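Local coordinates for galactose mutarotase-like protein (Clostridium acetobutylicum, PDB 3OS7) that probably binds sugars and may interconvert the anomers of an aldose, at residues K48-L53 / L336-M341; V190-G195 / A264-A269; G27-I32 / E42-N47; N200-I205 / G237-S242; Y72-L77 / Y184-N189. One frame throughout, in Å; residues are numbered along the deposited sequence.

Interaction 1 (K48-L53 / L336-M341)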
# COMPACT_ATOMS: atom_id res chain seq x y z
N LYS A 48 6.23 -16.42 16.67
CA LYS A 48 5.80 -15.32 17.53
C LYS A 48 4.28 -15.24 17.63
O LYS A 48 3.75 -14.51 18.44
CB LYS A 48 6.36 -13.99 17.04
CG LYS A 48 7.87 -13.88 17.17
CD LYS A 48 8.32 -12.48 16.81
CE LYS A 48 9.83 -12.33 16.86
NZ LYS A 48 10.24 -10.89 16.71
N GLY A 49 3.58 -16.00 16.78
CA GLY A 49 2.14 -15.96 16.73
C GLY A 49 1.58 -14.68 16.13
O GLY A 49 0.46 -14.27 16.47
N VAL A 50 2.35 -14.03 15.26
CA VAL A 50 1.95 -12.73 14.71
C VAL A 50 1.59 -12.92 13.25
O VAL A 50 2.33 -13.59 12.50
CB VAL A 50 3.05 -11.68 14.85
CG1 VAL A 50 2.70 -10.41 14.07
CG2 VAL A 50 3.31 -11.37 16.34
N THR A 51 0.43 -12.38 12.86
CA THR A 51 0.06 -12.30 11.46
C THR A 51 -0.25 -10.83 11.14
O THR A 51 -1.20 -10.25 11.66
CB THR A 51 -1.07 -13.27 11.03
OG1 THR A 51 -1.42 -13.01 9.67
CG2 THR A 51 -2.31 -13.13 11.89
N ILE A 52 0.58 -10.25 10.29
CA ILE A 52 0.55 -8.79 10.07
C ILE A 52 -0.57 -8.31 9.14
O ILE A 52 -1.25 -7.33 9.43
CB ILE A 52 1.88 -8.31 9.51
CG1 ILE A 52 3.00 -8.56 10.52
CG2 ILE A 52 1.79 -6.82 9.07
CD1 ILE A 52 4.40 -8.18 9.98
N LEU A 53 -0.71 -8.96 8.01
CA LEU A 53 -1.59 -8.48 6.94
C LEU A 53 -2.94 -9.19 6.96
O LEU A 53 -3.02 -10.40 7.18
CB LEU A 53 -0.97 -8.71 5.54
CG LEU A 53 0.33 -7.96 5.26
CD1 LEU A 53 1.05 -8.45 4.00
CD2 LEU A 53 0.08 -6.42 5.25
N LEU A 336 8.28 -4.20 6.27
CA LEU A 336 7.34 -4.62 7.30
C LEU A 336 8.08 -5.64 8.18
O LEU A 336 8.64 -6.60 7.69
CB LEU A 336 6.13 -5.30 6.65
CG LEU A 336 5.08 -4.40 6.05
CD1 LEU A 336 4.07 -5.27 5.25
CD2 LEU A 336 4.36 -3.63 7.14
N TYR A 337 8.04 -5.42 9.49
CA TYR A 337 8.71 -6.30 10.44
C TYR A 337 8.07 -6.21 11.81
O TYR A 337 7.27 -5.30 12.08
CB TYR A 337 10.22 -5.99 10.56
CG TYR A 337 10.61 -4.53 10.73
CD1 TYR A 337 10.74 -3.70 9.63
CD2 TYR A 337 10.95 -4.01 12.00
CE1 TYR A 337 11.13 -2.37 9.78
CE2 TYR A 337 11.35 -2.70 12.14
CZ TYR A 337 11.43 -1.88 11.03
OH TYR A 337 11.83 -0.56 11.12
N ILE A 338 8.44 -7.13 12.67
CA ILE A 338 7.92 -7.22 14.03
C ILE A 338 9.09 -6.99 14.98
O ILE A 338 10.21 -7.46 14.75
CB ILE A 338 7.34 -8.64 14.30
CG1 ILE A 338 6.29 -9.00 13.25
CG2 ILE A 338 6.76 -8.74 15.74
CD1 ILE A 338 6.04 -10.52 13.10
N GLU A 339 8.84 -6.27 16.07
CA GLU A 339 9.90 -6.10 17.08
C GLU A 339 9.32 -6.09 18.48
O GLU A 339 8.10 -5.87 18.67
CB GLU A 339 10.76 -4.87 16.77
CG GLU A 339 10.02 -3.59 16.82
CD GLU A 339 10.83 -2.35 16.44
OE1 GLU A 339 11.83 -2.41 15.69
OE2 GLU A 339 10.41 -1.26 16.89
N ASN A 340 10.18 -6.37 19.45
CA ASN A 340 9.81 -6.32 20.86
C ASN A 340 9.71 -4.88 21.28
O ASN A 340 10.44 -4.06 20.77
CB ASN A 340 10.86 -7.01 21.73
CG ASN A 340 10.95 -8.48 21.47
OD1 ASN A 340 10.00 -9.09 20.99
ND2 ASN A 340 12.12 -9.06 21.76
N MSE A 341 8.81 -4.58 22.20
CA MSE A 341 8.73 -3.24 22.76
C MSE A 341 9.53 -3.17 24.05
O MSE A 341 9.89 -4.20 24.64
OXT MSE A 341 9.83 -2.08 24.55
CB MSE A 341 7.27 -2.87 23.04
CG MSE A 341 6.42 -2.82 21.79
SE MSE A 341 4.56 -2.46 22.08
CE MSE A 341 4.68 -0.89 23.27
O HOH W 1 8.71 -9.25 18.69
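V50 and I338 meet tip to tip where two layers of the beta-sandwich of this galactose mutarotase-like fold face each other: the short strand 50-51, at the border of the N-terminal antiparallel sheet, runs roughly antiparallel over the end of the C-terminal strand 329-340. No hydrogen bond joins the two backbones; at V50 and I338 their CA atoms stand 8.2 Å apart, a spacing filled by side chains. The pair V50 CG1 to I338 CD1, at 3.5 Å, is tighter than an ordinary methyl contact. With CG1 of I338 turned away from its own carbonyl carbon (chi1 -55°), the longer branch lies between V50 and I52, whose CD1 comes within 3.9 Å of I338 CG1 as the two isoleucines pass alongside each other, heading opposite ways. Further along, L53 CD2 touches L336 CD1 at 4.2 Å, the two leucines lying askew.

Around this core, I52 and L336 also pack on L43 and F188, and V50 on F192. G49 and V50 form a G1 beta bulge, both facing D45, and the D45 carboxylate accepts a hydrogen bond from the backbone N of K48. The backbone N of I338 donates a hydrogen bond to the hydroxyl of Y28, which fixes the strand from the side of the N-terminal sheet. At the exposed end K48 runs out extended alongside I338, its CD 4.2 Å from I338 CG2. A single water completes the contact there: it accepts from K48 NZ at 3.0 Å and donates to N340 OD1 at 2.6 Å.

Interaction 2 (V190-G195 / A264-A269); sequences VPFIEG and ACIEDA. With EDO (1,2-ethanediol), chain I.
The ring of F192 and the side chain of I266 run antiparallel alongside each other, and the ring presents an edge, with I266 CG2 in the ring plane and 3.7 Å from F192 CE2. F192 holds its CG between the backbone N and the carbonyl carbon (chi1 53°), which folds the ring back over its own backbone and in toward strand 263-268. The same ring runs past D268, where F192 CZ is 3.8 Å from D268 CB and the carboxylate stands steeply to the ring, their planes 76° apart. V190, which precedes a cis peptide bond to P191, adds a looser contact from its CG2 to I266 CD1 at 4.3 Å.

One face of the phenyl ring carries a water, 3.1 Å above the plane and over its centre. That water accepts from F192 N at 3.0 Å and donates to D268 OD2 at 2.8 Å. F192 also rests on T273 and V275. Within 190-195 and 264-269 there is no direct hydrogen bond; the water bridges them, and just beyond, S196 of the same loop bonds D268 OD2 directly, while S270 bonds OD1. The carboxylate, though buried, is thus well supplied with donors, which would favour its charged form.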
# COMPACT_ATOMS: atom_id res chain seq x y z
N VAL A 190 -5.81 -5.83 13.15
CA VAL A 190 -5.83 -5.18 14.44
C VAL A 190 -6.91 -5.87 15.30
O VAL A 190 -8.08 -5.57 15.16
CB VAL A 190 -6.14 -3.66 14.32
CG1 VAL A 190 -6.09 -2.99 15.67
CG2 VAL A 190 -5.18 -2.95 13.32
N PRO A 191 -6.53 -6.81 16.18
CA PRO A 191 -5.21 -7.21 16.59
C PRO A 191 -4.49 -8.12 15.59
O PRO A 191 -5.12 -8.76 14.74
CB PRO A 191 -5.49 -7.98 17.90
CG PRO A 191 -6.73 -8.68 17.62
CD PRO A 191 -7.56 -7.66 16.84
N PHE A 192 -3.19 -8.24 15.77
CA PHE A 192 -2.34 -9.06 14.92
C PHE A 192 -1.78 -10.29 15.65
O PHE A 192 -1.01 -11.06 15.08
CB PHE A 192 -1.21 -8.20 14.34
CG PHE A 192 -0.41 -7.42 15.38
CD1 PHE A 192 0.47 -8.07 16.21
CD2 PHE A 192 -0.54 -6.04 15.48
CE1 PHE A 192 1.21 -7.36 17.14
CE2 PHE A 192 0.20 -5.35 16.43
CZ PHE A 192 1.08 -6.00 17.24
N ILE A 193 -2.20 -10.50 16.90
CA ILE A 193 -1.78 -11.66 17.66
C ILE A 193 -3.00 -12.23 18.40
O ILE A 193 -3.92 -11.50 18.74
CB ILE A 193 -0.62 -11.29 18.62
CG1 ILE A 193 -0.04 -12.53 19.30
CG2 ILE A 193 -1.05 -10.23 19.66
CD1 ILE A 193 1.41 -12.38 19.69
N GLU A 194 -3.00 -13.55 18.59
CA GLU A 194 -4.09 -14.20 19.34
C GLU A 194 -4.02 -13.88 20.83
O GLU A 194 -2.95 -13.58 21.38
CB GLU A 194 -4.05 -15.73 19.14
CG GLU A 194 -5.41 -16.34 18.95
CD GLU A 194 -5.96 -16.08 17.56
OE1 GLU A 194 -6.40 -14.94 17.28
OE2 GLU A 194 -5.94 -17.03 16.74
N GLY A 195 -5.16 -13.91 21.50
CA GLY A 195 -5.21 -13.62 22.93
C GLY A 195 -5.06 -12.15 23.23
O GLY A 195 -4.65 -11.76 24.33
N ALA A 264 4.76 4.03 9.87
CA ALA A 264 3.77 3.76 10.88
C ALA A 264 4.16 2.57 11.71
O ALA A 264 5.00 1.75 11.33
CB ALA A 264 2.35 3.55 10.22
N CYS A 265 3.52 2.47 12.87
CA CYS A 265 3.58 1.26 13.63
C CYS A 265 2.31 1.01 14.39
O CYS A 265 1.53 1.93 14.62
CB CYS A 265 4.79 1.21 14.56
SG CYS A 265 4.72 2.27 16.01
N ILE A 266 2.10 -0.26 14.72
CA ILE A 266 0.94 -0.72 15.48
C ILE A 266 1.51 -1.43 16.70
O ILE A 266 2.23 -2.42 16.55
CB ILE A 266 0.04 -1.67 14.69
CG1 ILE A 266 -0.31 -1.11 13.32
CG2 ILE A 266 -1.23 -2.03 15.52
CD1 ILE A 266 -1.11 -2.11 12.41
N GLU A 267 1.22 -0.90 17.88
CA GLU A 267 1.77 -1.37 19.15
C GLU A 267 0.67 -2.07 19.93
O GLU A 267 -0.42 -1.51 20.11
CB GLU A 267 2.31 -0.21 20.00
CG GLU A 267 3.62 0.39 19.45
CD GLU A 267 4.18 1.51 20.27
OE1 GLU A 267 3.58 1.87 21.31
OE2 GLU A 267 5.25 2.02 19.89
N ASP A 268 0.97 -3.27 20.39
CA ASP A 268 0.16 -4.00 21.36
C ASP A 268 1.01 -4.22 22.61
O ASP A 268 1.74 -5.21 22.75
CB ASP A 268 -0.31 -5.33 20.76
CG ASP A 268 -1.33 -6.02 21.61
OD1 ASP A 268 -1.38 -5.71 22.83
OD2 ASP A 268 -2.08 -6.86 21.05
N ALA A 269 0.93 -3.25 23.50
CA ALA A 269 1.68 -3.27 24.75
C ALA A 269 1.36 -4.52 25.56
O ALA A 269 2.24 -5.11 26.16
CB ALA A 269 1.41 -1.93 25.59
C1 EDO I . -5.43 -11.87 13.55
O1 EDO I . -6.20 -12.82 12.81
C2 EDO I . -5.57 -12.19 15.02
O2 EDO I . -4.83 -13.38 15.30
O HOH W 2 -2.03 -7.11 18.30

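Interaction 3 (G27-I32 / E42-N47)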
# COMPACT_ATOMS: atom_id res chain seq x y z
N GLY A 27 12.25 -16.96 9.79
CA GLY A 27 11.10 -17.07 10.68
C GLY A 27 9.80 -16.45 10.18
O GLY A 27 8.74 -16.63 10.80
N TYR A 28 9.87 -15.71 9.08
CA TYR A 28 8.67 -15.16 8.45
C TYR A 28 8.19 -16.05 7.30
O TYR A 28 8.97 -16.79 6.71
CB TYR A 28 8.96 -13.78 7.86
CG TYR A 28 9.23 -12.67 8.86
CD1 TYR A 28 10.53 -12.43 9.35
CD2 TYR A 28 8.21 -11.83 9.29
CE1 TYR A 28 10.77 -11.39 10.26
CE2 TYR A 28 8.44 -10.82 10.19
CZ TYR A 28 9.73 -10.60 10.67
OH TYR A 28 9.94 -9.56 11.56
N GLU A 29 6.90 -15.97 7.00
CA GLU A 29 6.31 -16.61 5.85
C GLU A 29 5.30 -15.65 5.20
O GLU A 29 4.54 -14.97 5.92
CB GLU A 29 5.61 -17.91 6.28
CG GLU A 29 4.98 -18.68 5.13
CD GLU A 29 4.32 -19.96 5.61
OE1 GLU A 29 4.88 -20.60 6.54
OE2 GLU A 29 3.25 -20.30 5.06
N ALA A 30 5.31 -15.59 3.88
CA ALA A 30 4.41 -14.75 3.09
C ALA A 30 3.70 -15.54 2.00
O ALA A 30 4.14 -16.63 1.59
CB ALA A 30 5.15 -13.58 2.47
N LEU A 31 2.62 -14.97 1.51
CA LEU A 31 1.84 -15.58 0.42
C LEU A 31 1.48 -14.47 -0.55
O LEU A 31 0.89 -13.48 -0.16
CB LEU A 31 0.57 -16.23 0.98
CG LEU A 31 -0.40 -16.83 -0.04
CD1 LEU A 31 0.31 -17.90 -0.88
CD2 LEU A 31 -1.61 -17.38 0.72
N ILE A 32 1.82 -14.65 -1.83
CA ILE A 32 1.52 -13.70 -2.85
C ILE A 32 0.63 -14.33 -3.94
O ILE A 32 0.78 -15.52 -4.27
CB ILE A 32 2.82 -13.09 -3.46
CG1 ILE A 32 2.50 -11.87 -4.33
CG2 ILE A 32 3.63 -14.13 -4.26
CD1 ILE A 32 3.79 -11.11 -4.78
N GLU A 42 -0.68 -12.42 2.95
CA GLU A 42 -0.27 -12.91 4.24
C GLU A 42 1.21 -12.64 4.50
O GLU A 42 2.01 -12.83 3.63
CB GLU A 42 -0.54 -14.43 4.33
CG GLU A 42 -0.54 -14.90 5.76
CD GLU A 42 -0.98 -16.34 5.89
OE1 GLU A 42 -0.39 -17.18 5.19
OE2 GLU A 42 -1.92 -16.61 6.68
N LEU A 43 1.52 -12.17 5.71
CA LEU A 43 2.89 -12.04 6.20
C LEU A 43 2.85 -12.37 7.69
O LEU A 43 2.21 -11.65 8.47
CB LEU A 43 3.43 -10.65 6.03
CG LEU A 43 4.85 -10.44 6.60
CD1 LEU A 43 5.91 -11.32 5.88
CD2 LEU A 43 5.24 -8.97 6.58
N LYS A 44 3.45 -13.49 8.07
CA LYS A 44 3.34 -13.92 9.46
C LYS A 44 4.67 -14.38 10.01
O LYS A 44 5.59 -14.66 9.26
CB LYS A 44 2.28 -15.01 9.59
CG LYS A 44 2.54 -16.24 8.78
CD LYS A 44 1.32 -17.18 8.73
CE LYS A 44 1.71 -18.50 8.12
NZ LYS A 44 0.64 -19.53 8.27
N ASP A 45 4.75 -14.47 11.33
CA ASP A 45 5.89 -15.10 12.04
C ASP A 45 5.23 -16.12 12.95
O ASP A 45 4.74 -15.77 14.03
CB ASP A 45 6.69 -14.05 12.84
CG ASP A 45 7.95 -14.63 13.57
OD1 ASP A 45 7.91 -15.76 14.08
OD2 ASP A 45 8.99 -13.93 13.65
N THR A 46 5.17 -17.37 12.51
CA THR A 46 4.36 -18.36 13.23
C THR A 46 4.90 -18.61 14.65
O THR A 46 4.12 -18.81 15.58
CB THR A 46 4.23 -19.69 12.43
OG1 THR A 46 5.53 -20.21 12.17
CG2 THR A 46 3.51 -19.45 11.11
N ASN A 47 6.22 -18.55 14.84
CA ASN A 47 6.79 -18.77 16.18
C ASN A 47 6.46 -17.64 17.17
O ASN A 47 6.42 -17.86 18.37
CB ASN A 47 8.31 -18.96 16.12
CG ASN A 47 8.71 -20.32 15.54
OD1 ASN A 47 7.92 -21.28 15.51
ND2 ASN A 47 9.95 -20.40 15.06
O HOH W 3 6.35 -17.95 10.02
O HOH W 4 8.32 -18.70 12.75
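E29 and K44 exchange two backbone hydrogen bonds, E29 N to K44 O at 2.9 Å and K44 N to E29 O at 2.8 Å, the latter nearly straight at 165°. They form a hydrogen-bonded pair in the antiparallel hairpin of strands 28-33 and 39-45, part of the N-terminal sheet. Two residues on, L31 N reaches E42 O at 3.1 Å, and the non-hydrogen-bonded pair of A30 and L43 lies between, accompanied by a CA-H...O contact from A30 CA to E42 O.

Past the paired residues water takes over. Two waters lie within hydrogen-bonding distance of G27 O and may donate to it; one accepts from T46 N, the other from N47 N, so solvent bridges the strands where their direct pairing ends.

The side chains of E29 and K44 lie side by side and point the same way. K44 leaves its backbone wedged between its own N and C (chi1 59°), and from there the extended chain brings CE to 3.9 Å from E29 OE2; NZ is 4.2 Å from that oxygen, beyond a salt bridge. L31 and E42 share this face, meeting through their CB atoms. On the other face L43 CD1 packs obliquely against Y28 CD2 at 4.1 Å and also touches the methyl of A30. Y28 continues inward to L159 and Y337.

The two faces therefore differ in chemistry: an apolar one of A30 and L43 turned to the neighbouring layer, and one carrying L31 and the charged E29, E42 and K44, where the K44 ammonium would probably ease the electrostatic cost of two carboxylates, E29 and E42, lying near each other.

Interaction 4 (N200-I205 / G237-S242)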
# COMPACT_ATOMS: atom_id res chain seq x y z
N ASN A 200 -6.54 -3.14 22.35
CA ASN A 200 -5.19 -3.14 22.86
C ASN A 200 -4.18 -2.51 21.90
O ASN A 200 -3.02 -2.36 22.26
CB ASN A 200 -4.72 -4.55 23.18
CG ASN A 200 -5.52 -5.16 24.29
OD1 ASN A 200 -6.25 -4.45 24.96
ND2 ASN A 200 -5.42 -6.48 24.47
N CYS A 201 -4.62 -2.18 20.69
CA CYS A 201 -3.69 -1.71 19.66
C CYS A 201 -3.68 -0.20 19.52
O CYS A 201 -4.74 0.42 19.43
CB CYS A 201 -4.01 -2.33 18.33
SG CYS A 201 -3.66 -4.11 18.30
N ARG A 202 -2.48 0.38 19.46
CA ARG A 202 -2.31 1.81 19.21
C ARG A 202 -1.54 2.01 17.91
O ARG A 202 -0.55 1.32 17.67
CB ARG A 202 -1.51 2.47 20.31
CG ARG A 202 -2.06 2.26 21.71
CD ARG A 202 -3.26 3.11 21.92
NE ARG A 202 -3.50 3.34 23.34
CZ ARG A 202 -4.18 4.38 23.81
NH1 ARG A 202 -4.70 5.29 22.97
NH2 ARG A 202 -4.34 4.52 25.13
N VAL A 203 -1.99 2.96 17.10
CA VAL A 203 -1.32 3.28 15.83
C VAL A 203 -0.54 4.61 15.93
O VAL A 203 -1.09 5.62 16.34
CB VAL A 203 -2.30 3.32 14.65
CG1 VAL A 203 -1.55 3.76 13.38
CG2 VAL A 203 -2.90 1.91 14.41
N LYS A 204 0.75 4.58 15.58
CA LYS A 204 1.57 5.79 15.44
C LYS A 204 1.93 5.97 13.98
O LYS A 204 2.09 5.00 13.26
CB LYS A 204 2.86 5.69 16.26
CG LYS A 204 2.59 5.55 17.76
CD LYS A 204 3.84 5.13 18.52
CE LYS A 204 3.56 5.11 20.01
NZ LYS A 204 4.79 4.87 20.79
N ILE A 205 1.99 7.21 13.54
CA ILE A 205 2.30 7.55 12.16
C ILE A 205 3.12 8.83 12.17
O ILE A 205 2.78 9.77 12.88
CB ILE A 205 1.04 7.83 11.30
CG1 ILE A 205 0.03 6.68 11.37
CG2 ILE A 205 1.43 8.10 9.83
CD1 ILE A 205 -1.35 7.03 10.72
N GLY A 237 0.03 7.09 20.45
CA GLY A 237 -0.67 6.29 19.46
C GLY A 237 -2.18 6.41 19.58
O GLY A 237 -2.71 6.63 20.68
N VAL A 238 -2.86 6.28 18.44
CA VAL A 238 -4.31 6.38 18.35
C VAL A 238 -4.92 4.97 18.52
O VAL A 238 -4.46 4.01 17.93
CB VAL A 238 -4.72 7.00 17.01
CG1 VAL A 238 -6.22 6.85 16.77
CG2 VAL A 238 -4.32 8.50 16.96
N ALA A 239 -5.97 4.86 19.35
CA ALA A 239 -6.72 3.59 19.52
C ALA A 239 -7.62 3.48 18.31
O ALA A 239 -8.74 3.98 18.29
CB ALA A 239 -7.55 3.61 20.82
N VAL A 240 -7.10 2.85 17.27
CA VAL A 240 -7.69 2.89 15.95
C VAL A 240 -9.06 2.20 15.89
O VAL A 240 -9.85 2.51 15.03
CB VAL A 240 -6.72 2.27 14.90
CG1 VAL A 240 -6.43 0.81 15.22
CG2 VAL A 240 -7.25 2.40 13.50
N ALA A 241 -9.33 1.30 16.82
CA ALA A 241 -10.59 0.57 16.79
C ALA A 241 -11.74 1.30 17.49
O ALA A 241 -12.85 0.79 17.50
CB ALA A 241 -10.41 -0.80 17.38
N SER A 242 -11.51 2.47 18.06
CA SER A 242 -12.54 3.08 18.91
C SER A 242 -13.63 3.81 18.14
O SER A 242 -14.75 3.92 18.62
CB SER A 242 -11.91 3.99 19.99
OG SER A 242 -11.04 4.93 19.41
O HOH W 5 -7.47 0.17 19.01
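V203 and V238 satisfy each other's backbones completely: V203 N donates to V238 O and V238 N to V203 O, both at 2.8 Å and both close to straight at 166°. The two carbonyl oxygens also take CA-H...O contacts, V238 O from R202 CA and V203 O from G237 CA. G237 packs against R202 and K204, its CA 3.8 Å from K204 CG, and has no side chain to interfere. In one of two R202 conformers, NH1 makes a weak, bent bond to the carbonyl O of G237 at 3.3 Å. K204 sends its ammonium away to E267 in a salt bridge.

Beyond V238 the chain turns off. C201 O is served by a water that donates to it at 2.8 Å and accepts from A241 N. In the type I turn from A239 to S242, A239 O accepts from S242 N at 3.2 Å. Packing is modest: V203 CG2 meets V240 CG1 at 3.8 Å, and on strand 297-303 V203 also touches I300 and V240 touches A298.

A lone antiparallel bridge followed by an inverse gamma turn at A239 and this beta turn marks a loop that borrows the edge of strand 201-213 for one residue pair and then leaves it.

Interaction 5 (Y72-L77 / Y184-N189)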
# COMPACT_ATOMS: atom_id res chain seq x y z
N TYR A 72 -7.54 -6.30 1.53
CA TYR A 72 -6.64 -7.33 1.99
C TYR A 72 -5.18 -7.07 1.56
O TYR A 72 -4.89 -6.53 0.48
CB TYR A 72 -7.02 -8.69 1.41
CG TYR A 72 -8.39 -9.15 1.88
CD1 TYR A 72 -8.54 -9.71 3.15
CD2 TYR A 72 -9.50 -9.02 1.06
CE1 TYR A 72 -9.81 -10.13 3.61
CE2 TYR A 72 -10.75 -9.45 1.49
CZ TYR A 72 -10.91 -9.99 2.76
OH TYR A 72 -12.16 -10.40 3.17
N GLY A 73 -4.27 -7.51 2.40
CA GLY A 73 -2.84 -7.58 2.05
C GLY A 73 -2.22 -6.25 1.62
O GLY A 73 -2.43 -5.20 2.27
N LEU A 74 -1.46 -6.30 0.52
CA LEU A 74 -0.72 -5.13 0.01
C LEU A 74 -1.19 -4.82 -1.43
O LEU A 74 -0.55 -5.25 -2.41
CB LEU A 74 0.79 -5.40 0.05
CG LEU A 74 1.43 -5.63 1.42
CD1 LEU A 74 2.90 -5.95 1.29
CD2 LEU A 74 1.24 -4.37 2.28
N PRO A 75 -2.30 -4.11 -1.57
CA PRO A 75 -2.83 -3.73 -2.89
C PRO A 75 -2.12 -2.52 -3.46
O PRO A 75 -2.22 -1.42 -2.93
CB PRO A 75 -4.30 -3.38 -2.60
CG PRO A 75 -4.49 -3.71 -1.12
CD PRO A 75 -3.17 -3.61 -0.50
N VAL A 76 -1.45 -2.70 -4.60
CA VAL A 76 -0.75 -1.58 -5.23
C VAL A 76 -1.71 -0.69 -6.03
O VAL A 76 -2.52 -1.16 -6.83
CB VAL A 76 0.45 -2.07 -6.06
CG1 VAL A 76 0.01 -2.86 -7.25
CG2 VAL A 76 1.35 -0.90 -6.45
N LEU A 77 -1.57 0.62 -5.85
CA LEU A 77 -2.50 1.59 -6.42
C LEU A 77 -1.81 2.48 -7.44
O LEU A 77 -0.70 2.96 -7.18
CB LEU A 77 -3.07 2.48 -5.32
CG LEU A 77 -3.63 1.79 -4.10
CD1 LEU A 77 -4.05 2.80 -3.03
CD2 LEU A 77 -4.83 0.87 -4.51
N TYR A 184 -0.24 2.37 -1.87
CA TYR A 184 -0.74 1.08 -1.47
C TYR A 184 -1.93 1.24 -0.55
O TYR A 184 -1.99 2.15 0.25
CB TYR A 184 0.29 0.29 -0.71
CG TYR A 184 1.29 -0.40 -1.58
CD1 TYR A 184 2.42 0.24 -2.02
CD2 TYR A 184 1.12 -1.74 -1.94
CE1 TYR A 184 3.33 -0.39 -2.82
CE2 TYR A 184 2.00 -2.38 -2.73
CZ TYR A 184 3.13 -1.73 -3.15
OH TYR A 184 4.04 -2.40 -3.95
N HIS A 185 -2.87 0.30 -0.65
CA HIS A 185 -4.04 0.29 0.22
C HIS A 185 -3.87 -0.75 1.33
O HIS A 185 -4.79 -1.50 1.65
CB HIS A 185 -5.24 -0.00 -0.64
CG HIS A 185 -6.54 0.48 -0.08
ND1 HIS A 185 -7.07 -0.04 1.08
CD2 HIS A 185 -7.44 1.37 -0.55
CE1 HIS A 185 -8.24 0.54 1.31
NE2 HIS A 185 -8.49 1.40 0.34
N SER A 186 -2.71 -0.74 1.96
CA SER A 186 -2.27 -1.83 2.83
C SER A 186 -3.21 -2.10 4.02
O SER A 186 -3.54 -1.18 4.78
CB SER A 186 -0.86 -1.50 3.32
OG SER A 186 -0.05 -1.10 2.22
N ALA A 187 -3.59 -3.36 4.18
CA ALA A 187 -4.61 -3.79 5.15
C ALA A 187 -4.00 -4.61 6.28
O ALA A 187 -3.47 -5.71 6.04
CB ALA A 187 -5.71 -4.60 4.43
N PHE A 188 -4.06 -4.07 7.49
CA PHE A 188 -3.43 -4.64 8.67
C PHE A 188 -4.42 -5.25 9.65
O PHE A 188 -5.43 -4.64 9.96
CB PHE A 188 -2.63 -3.55 9.40
CG PHE A 188 -1.43 -3.10 8.63
CD1 PHE A 188 -0.24 -3.79 8.73
CD2 PHE A 188 -1.50 -2.03 7.77
CE1 PHE A 188 0.86 -3.39 7.98
CE2 PHE A 188 -0.41 -1.64 7.04
CZ PHE A 188 0.77 -2.34 7.15
N ASN A 189 -4.04 -6.40 10.20
CA ASN A 189 -4.80 -7.03 11.26
C ASN A 189 -4.67 -6.18 12.54
O ASN A 189 -3.58 -5.87 12.97
CB ASN A 189 -4.27 -8.44 11.53
CG ASN A 189 -4.62 -9.41 10.44
OD1 ASN A 189 -5.75 -9.44 9.94
ND2 ASN A 189 -3.65 -10.25 10.08
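Strand 178-189, in the central beta-sandwich, is joined here by the chain leading into the short strand 76-77. H185 N donates to P75 O at 2.9 Å, in the carbonyl plane, and A187 N to G73 O at 2.9 Å with an angle of 171°. V76 and Y184 form a non-hydrogen-bonded antiparallel pair, and V76 CA lies over one face of the Y184 ring in a CH-pi contact, 4.2 Å from the centroid. V76 CG2 covers the same ring nearer its rim, while the L74 carbonyl meets its edge. The hydroxyls of Y184 and T168 are hydrogen-bonded, so the far end of the ring is fixed as well.

In this fold the concave side of the sandwich carries the sugar site of aldose 1-epimerases, and H185 may line the equivalent pocket: its NE2 is hydrogen-bonded to a bound tartaric acid, probably from the crystallisation liquor. H185 swings its ring away from its backbone N (chi1 -157°), which brings the imidazole edge to L77 CD1. Its CB lies 3.8 Å from P75 CG. H109 sets its ring nearly perpendicular to that of H185. On the other side of the strand, S186 OG, bonded to Y277 OH, lies 3.5 Å from L74 CD2.

From the N terminus, interaction 3 comes first and closes only a hairpin, strands 28-33 and 39-45. Strand 50-51 follows directly and opens interaction 1, whose other half is the C-terminal strand, so that interactions 2, 4 and 5 all nest inside its loop. Within it, interaction 5 closes at 184-189 before interaction 2 opens at 190-195, and interaction 4 is nested inside interaction 2; no two cross. Neighbours touch: I52 N with L43 O joins interactions 1 and 3, T51 N with F192 O joins 1 and 2, I52 O with N189 N joins 1 and 5, and E267 N with R202 O joins 2 and 4. The N-terminal sheet is thereby tied to the central strands.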